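Local coordinates for protein probable transcriptional regulator PhnF (PDB 2FA1) that is probably a DNA-binding transcriptional regulator, encoded in an operon for alkylphosphonate uptake and C-P lyase, and is represented by its C-terminal effector-binding (UTRA) domain, at residues 53-56 with 61-64; 75-80 with 87-92. All blocks are in the same frame, centred on the assembly; numbering follows the deposited sequence.

Contact 1 (53-56 with 61-64); sequences TLRR and ALCL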
loop_
_atom_site.group_PDB
_atom_site.type_symbol
_atom_site.label_atom_id
_atom_site.label_comp_id
_atom_site.label_asym_id
_atom_site.label_seq_id
_atom_site.Cartn_x
_atom_site.Cartn_y
_atom_site.Cartn_z
ATOM N N THR A 53 -4.488 1.957 -19.315
ATOM C CA THR A 53 -4.098 3.401 -19.311
ATOM C C THR A 53 -2.662 3.474 -18.842
ATOM O O THR A 53 -2.123 2.568 -18.194
ATOM C CB THR A 53 -4.961 4.231 -18.333
ATOM O OG1 THR A 53 -4.883 3.699 -16.984
ATOM C CG2 THR A 53 -6.548 4.158 -18.740
ATOM N N LEU A 54 -2.052 4.635 -19.180
ATOM C CA LEU A 54 -0.661 4.817 -18.700
ATOM C C LEU A 54 -0.461 6.312 -18.398
ATOM O O LEU A 54 -0.925 7.184 -19.162
ATOM C CB LEU A 54 0.231 4.493 -19.864
ATOM C CG LEU A 54 1.748 4.503 -19.579
ATOM C CD1 LEU A 54 2.174 3.481 -18.633
ATOM C CD2 LEU A 54 2.504 4.436 -20.868
ATOM N N ARG A 55 0.279 6.538 -17.316
ATOM C CA ARG A 55 0.660 7.957 -16.943
ATOM C C ARG A 55 2.168 8.035 -17.295
ATOM O O ARG A 55 2.980 7.123 -16.859
ATOM C CB ARG A 55 0.387 8.148 -15.464
ATOM C CG ARG A 55 1.020 9.507 -15.043
ATOM C CD ARG A 55 0.893 9.778 -13.518
ATOM N NE ARG A 55 1.488 11.093 -13.207
ATOM C CZ ARG A 55 1.617 11.552 -11.963
ATOM N NH1 ARG A 55 1.236 10.799 -10.947
ATOM N NH2 ARG A 55 2.137 12.740 -11.742
ATOM N N ARG A 56 2.566 9.138 -17.968
ATOM C CA ARG A 56 3.992 9.355 -18.272
ATOM C C ARG A 56 4.280 10.761 -17.806
ATOM O O ARG A 56 3.363 11.613 -17.738
ATOM C CB ARG A 56 4.227 9.362 -19.749
ATOM C CG ARG A 56 4.069 7.983 -20.410
ATOM C CD ARG A 56 4.438 8.062 -21.993
ATOM N NE ARG A 56 4.401 6.705 -22.551
ATOM C CZ ARG A 56 5.390 5.810 -22.563
ATOM N NH1 ARG A 56 6.650 6.113 -22.169
ATOM N NH2 ARG A 56 5.114 4.577 -23.026
ATOM N N ALA A 61 7.470 6.449 -18.581
ATOM C CA ALA A 61 6.264 5.734 -18.080
ATOM C C ALA A 61 6.344 5.549 -16.559
ATOM O O ALA A 61 7.349 5.009 -16.046
ATOM C CB ALA A 61 6.229 4.285 -18.726
ATOM N N LEU A 62 5.265 5.873 -15.878
ATOM C CA LEU A 62 5.266 5.786 -14.419
ATOM C C LEU A 62 4.293 4.776 -13.871
ATOM O O LEU A 62 4.573 4.105 -12.886
ATOM C CB LEU A 62 4.880 7.143 -13.855
ATOM C CG LEU A 62 5.903 8.253 -14.059
ATOM C CD1 LEU A 62 5.573 9.321 -13.069
ATOM C CD2 LEU A 62 7.302 7.834 -13.958
ATOM N N CYS A 63 3.076 4.782 -14.433
ATOM C CA CYS A 63 1.976 4.015 -13.818
ATOM C C CYS A 63 1.120 3.411 -14.934
ATOM O O CYS A 63 0.532 4.156 -15.731
ATOM C CB CYS A 63 1.067 4.975 -12.991
ATOM S SG CYS A 63 -0.278 3.902 -12.275
ATOM N N LEU A 64 1.050 2.075 -15.006
ATOM C CA LEU A 64 0.266 1.426 -16.036
ATOM C C LEU A 64 -0.918 0.783 -15.289
ATOM O O LEU A 64 -0.683 0.198 -14.262
ATOM C CB LEU A 64 1.097 0.254 -16.538
ATOM C CG LEU A 64 0.363 -0.693 -17.483
ATOM C CD1 LEU A 64 0.321 0.113 -18.816
ATOM C CD2 LEU A 64 1.167 -2.016 -17.605
HETATM O O HOH W 1 -2.622 5.030 -15.905
#
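Arg55 and Cys63 face each other as an antiparallel hydrogen-bonded pair, and the carbonyl oxygen of each has more than one partner. Cys63 O accepts the backbone N-H of Arg55, N to O 2.9 Å. The CA-H of Leu54 also points at Cys63 O, CA to O 3.3 Å, and a water bonded to Thr53 OG1 donates to it as well. Arg55 O is shared by two amides, because one extra residue in the second strand turns both toward it: Leu62 N binds at 2.8 Å, Cys63 N only weakly at 3.4 Å. Beyond the backbone, the CB atoms of Arg55 and Cys63 lie 4.1 Å apart on one face of the sheet. The extended Arg55 chain carries its guanidinium past Leu62, whose CD1 lies loosely over one face; NH1 hydrogen-bonds Gln11 OE1, and Phe9 makes a cation-pi contact. On the opposite face of the sheet, Ala61 CB sits over the guanidinium of Arg56, 3.9 Å from NH1, which hydrogen-bonds Gly59 O and forms a salt bridge with Glu119. With CG anti to N (chi1 -175°), Leu54 sends CD1 within 3.8 Å of Leu64 CD1. Leu62 and Cys63, both facing Arg55, form a classic beta bulge in the hairpin of strands 47-57 and 60-69 of the UTRA domain.

Contact 2 (75-80 with 87-92); sequences WPTLQR and HDFLRE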
loop_
_atom_site.group_PDB
_atom_site.type_symbol
_atom_site.label_atom_id
_atom_site.label_comp_id
_atom_site.label_asym_id
_atom_site.label_seq_id
_atom_site.Cartn_x
_atom_site.Cartn_y
_atom_site.Cartn_z
ATOM N N TRP A 75 -19.889 -0.734 -23.089
ATOM C CA TRP A 75 -19.021 -0.568 -24.213
ATOM C C TRP A 75 -19.206 0.730 -25.044
ATOM O O TRP A 75 -18.194 1.288 -25.474
ATOM C CB TRP A 75 -19.071 -1.899 -25.026
ATOM C CG TRP A 75 -18.189 -1.952 -26.213
ATOM C CD1 TRP A 75 -18.578 -2.216 -27.496
ATOM C CD2 TRP A 75 -16.755 -1.771 -26.245
ATOM N NE1 TRP A 75 -17.477 -2.194 -28.370
ATOM C CE2 TRP A 75 -16.344 -1.932 -27.609
ATOM C CE3 TRP A 75 -15.784 -1.462 -25.254
ATOM C CZ2 TRP A 75 -14.996 -1.822 -27.993
ATOM C CZ3 TRP A 75 -14.414 -1.349 -25.630
ATOM C CH2 TRP A 75 -14.035 -1.526 -26.999
ATOM N N PRO A 76 -20.467 1.161 -25.333
ATOM C CA PRO A 76 -20.640 2.442 -26.049
ATOM C C PRO A 76 -19.887 3.614 -25.346
ATOM O O PRO A 76 -19.273 4.466 -26.016
ATOM C CB PRO A 76 -22.193 2.645 -26.006
ATOM C CG PRO A 76 -22.664 1.184 -26.116
ATOM C CD PRO A 76 -21.801 0.537 -25.076
ATOM N N THR A 77 -19.842 3.544 -24.004
ATOM C CA THR A 77 -19.187 4.606 -23.272
ATOM C C THR A 77 -17.704 4.414 -23.244
ATOM O O THR A 77 -16.929 5.310 -23.592
ATOM C CB THR A 77 -19.745 4.659 -21.853
ATOM O OG1 THR A 77 -21.122 5.051 -21.925
ATOM C CG2 THR A 77 -18.926 5.703 -20.927
ATOM N N LEU A 78 -17.271 3.237 -22.784
ATOM C CA LEU A 78 -15.827 3.026 -22.540
ATOM C C LEU A 78 -14.964 3.056 -23.805
ATOM O O LEU A 78 -13.753 3.423 -23.779
ATOM C CB LEU A 78 -15.629 1.751 -21.711
ATOM C CG LEU A 78 -16.156 1.847 -20.305
ATOM C CD1 LEU A 78 -16.020 0.488 -19.640
ATOM C CD2 LEU A 78 -15.501 3.013 -19.426
ATOM N N GLN A 79 -15.514 2.546 -24.928
ATOM C CA GLN A 79 -14.717 2.610 -26.157
ATOM C C GLN A 79 -14.386 4.042 -26.567
ATOM O O GLN A 79 -13.409 4.226 -27.249
ATOM C CB GLN A 79 -15.435 1.908 -27.294
ATOM C CG GLN A 79 -16.582 2.725 -27.891
ATOM C CD GLN A 79 -17.439 1.870 -28.871
ATOM O OE1 GLN A 79 -18.269 1.014 -28.471
ATOM N NE2 GLN A 79 -17.297 2.186 -30.161
ATOM N N ARG A 80 -15.154 5.030 -26.063
ATOM C CA ARG A 80 -14.954 6.447 -26.360
ATOM C C ARG A 80 -14.019 7.139 -25.419
ATOM O O ARG A 80 -13.689 8.353 -25.648
ATOM C CB ARG A 80 -16.330 7.135 -26.412
ATOM C CG ARG A 80 -17.198 6.590 -27.600
ATOM C CD ARG A 80 -18.663 7.233 -27.704
ATOM N NE ARG A 80 -19.212 7.017 -29.098
ATOM C CZ ARG A 80 -19.756 5.872 -29.570
ATOM N NH1 ARG A 80 -19.917 4.781 -28.820
ATOM N NH2 ARG A 80 -20.152 5.815 -30.859
ATOM N N HIS A 87 -12.323 7.122 -14.172
ATOM C CA HIS A 87 -13.528 7.086 -13.330
ATOM C C HIS A 87 -14.362 8.373 -13.455
ATOM O O HIS A 87 -15.597 8.299 -13.532
ATOM C CB HIS A 87 -13.183 6.656 -11.922
ATOM C CG HIS A 87 -12.813 5.192 -11.831
ATOM N ND1 HIS A 87 -12.697 4.526 -10.626
ATOM C CD2 HIS A 87 -12.594 4.262 -12.792
ATOM C CE1 HIS A 87 -12.395 3.255 -10.856
ATOM N NE2 HIS A 87 -12.328 3.069 -12.159
ATOM N N ASP A 88 -13.684 9.522 -13.621
ATOM C CA ASP A 88 -14.406 10.774 -13.843
ATOM C C ASP A 88 -15.143 10.700 -15.205
ATOM O O ASP A 88 -16.279 11.139 -15.303
ATOM C CB ASP A 88 -13.481 11.986 -13.781
ATOM C CG ASP A 88 -12.908 12.252 -12.384
ATOM O OD1 ASP A 88 -13.414 11.726 -11.381
ATOM O OD2 ASP A 88 -11.911 13.017 -12.329
ATOM N N PHE A 89 -14.502 10.168 -16.234
ATOM C CA PHE A 89 -15.147 10.024 -17.538
ATOM C C PHE A 89 -16.381 9.138 -17.411
ATOM O O PHE A 89 -17.451 9.506 -17.867
ATOM C CB PHE A 89 -14.180 9.350 -18.494
ATOM C CG PHE A 89 -14.781 9.108 -19.876
ATOM C CD1 PHE A 89 -14.962 10.142 -20.757
ATOM C CD2 PHE A 89 -15.176 7.828 -20.238
ATOM C CE1 PHE A 89 -15.549 9.901 -21.995
ATOM C CE2 PHE A 89 -15.724 7.586 -21.508
ATOM C CZ PHE A 89 -15.879 8.634 -22.353
ATOM N N LEU A 90 -16.230 7.966 -16.798
ATOM C CA LEU A 90 -17.401 7.062 -16.643
ATOM C C LEU A 90 -18.551 7.769 -15.881
ATOM O O LEU A 90 -19.749 7.672 -16.284
ATOM C CB LEU A 90 -16.945 5.862 -15.873
ATOM C CG LEU A 90 -18.037 4.810 -15.590
ATOM C CD1 LEU A 90 -18.696 4.279 -16.884
ATOM C CD2 LEU A 90 -17.554 3.616 -14.685
ATOM N N ARG A 91 -18.173 8.507 -14.818
ATOM C CA ARG A 91 -19.200 9.183 -14.007
ATOM C C ARG A 91 -19.865 10.278 -14.793
ATOM O O ARG A 91 -21.121 10.347 -14.796
ATOM C CB ARG A 91 -18.632 9.712 -12.672
ATOM C CG ARG A 91 -19.826 10.179 -11.757
ATOM C CD ARG A 91 -19.276 10.943 -10.581
ATOM N NE ARG A 91 -18.622 12.115 -11.135
ATOM C CZ ARG A 91 -17.333 12.402 -11.061
ATOM N NH1 ARG A 91 -16.478 11.612 -10.385
ATOM N NH2 ARG A 91 -16.906 13.490 -11.692
ATOM N N GLU A 92 -19.065 11.059 -15.521
ATOM C CA GLU A 92 -19.656 12.172 -16.318
ATOM C C GLU A 92 -20.579 11.642 -17.400
ATOM O O GLU A 92 -21.619 12.271 -17.730
ATOM C CB GLU A 92 -18.591 12.971 -16.977
ATOM C CG GLU A 92 -17.785 13.786 -15.916
ATOM C CD GLU A 92 -16.635 14.529 -16.552
ATOM O OE1 GLU A 92 -16.924 15.318 -17.491
ATOM O OE2 GLU A 92 -15.447 14.338 -16.129
#
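Thr77 O is approached by two groups at once, the ring edge of Phe89 and a backbone amide of its own segment. Phe89 comes in edge-on, with CE2 3.3 Å from Thr77 O and the oxygen lying in the ring plane. The amide is Arg80 N, which donates to Thr77 O at 3.1 Å. Phe89 reaches this spot because its CG stands anti to the backbone N (chi1 178°), sending the ring across to the other segment, where it slides past the threonine side chain running the opposite way. Thr77 CG2 touches the same ring carbon, CE2, at 3.8 Å. Further along the ring, CZ meets Arg80 C obliquely at 3.9 Å, and Phe81 packs edge-to-face with Phe89. Leu90 CD1 lies 4.3 Å from Leu78 CD2 and equally far from Thr77 CG2; Leu90 also rests on Leu98 of strand 98-109. Arg80 bends back over its own segment, and its NH1 donates to Pro76 O at 2.9 Å in a nearly straight bond (168°) lying in the guanidinium plane. No hydrogen bond joins the two segments: apart from the aromatic edge at Thr77 O, where the weakly positive ring hydrogens probably favour the carbonyl, they are held by apolar packing, while the hydrogen bond of Arg80 stays within its own segment.

The two contacts follow in series along the chain: contact 1 closes within strand 60-69, and helix 75-78, the next element, opens contact 2. Their centres lie 19 Å apart and their nearest atoms about 8 Å, so they do not touch directly. An intermediary relates them instead: Phe81 meets Thr53 of contact 1 and packs its ring against Phe89 of contact 2. Strand 143-150 flanks Cys63 of contact 1 through Ser147 and Thr149, and its Glu143 accepts a hydrogen bond from His87, which holds helix 86-94 to the same sheet although His87 does not itself meet segment 75-80. Both contacts lie within the UTRA domain.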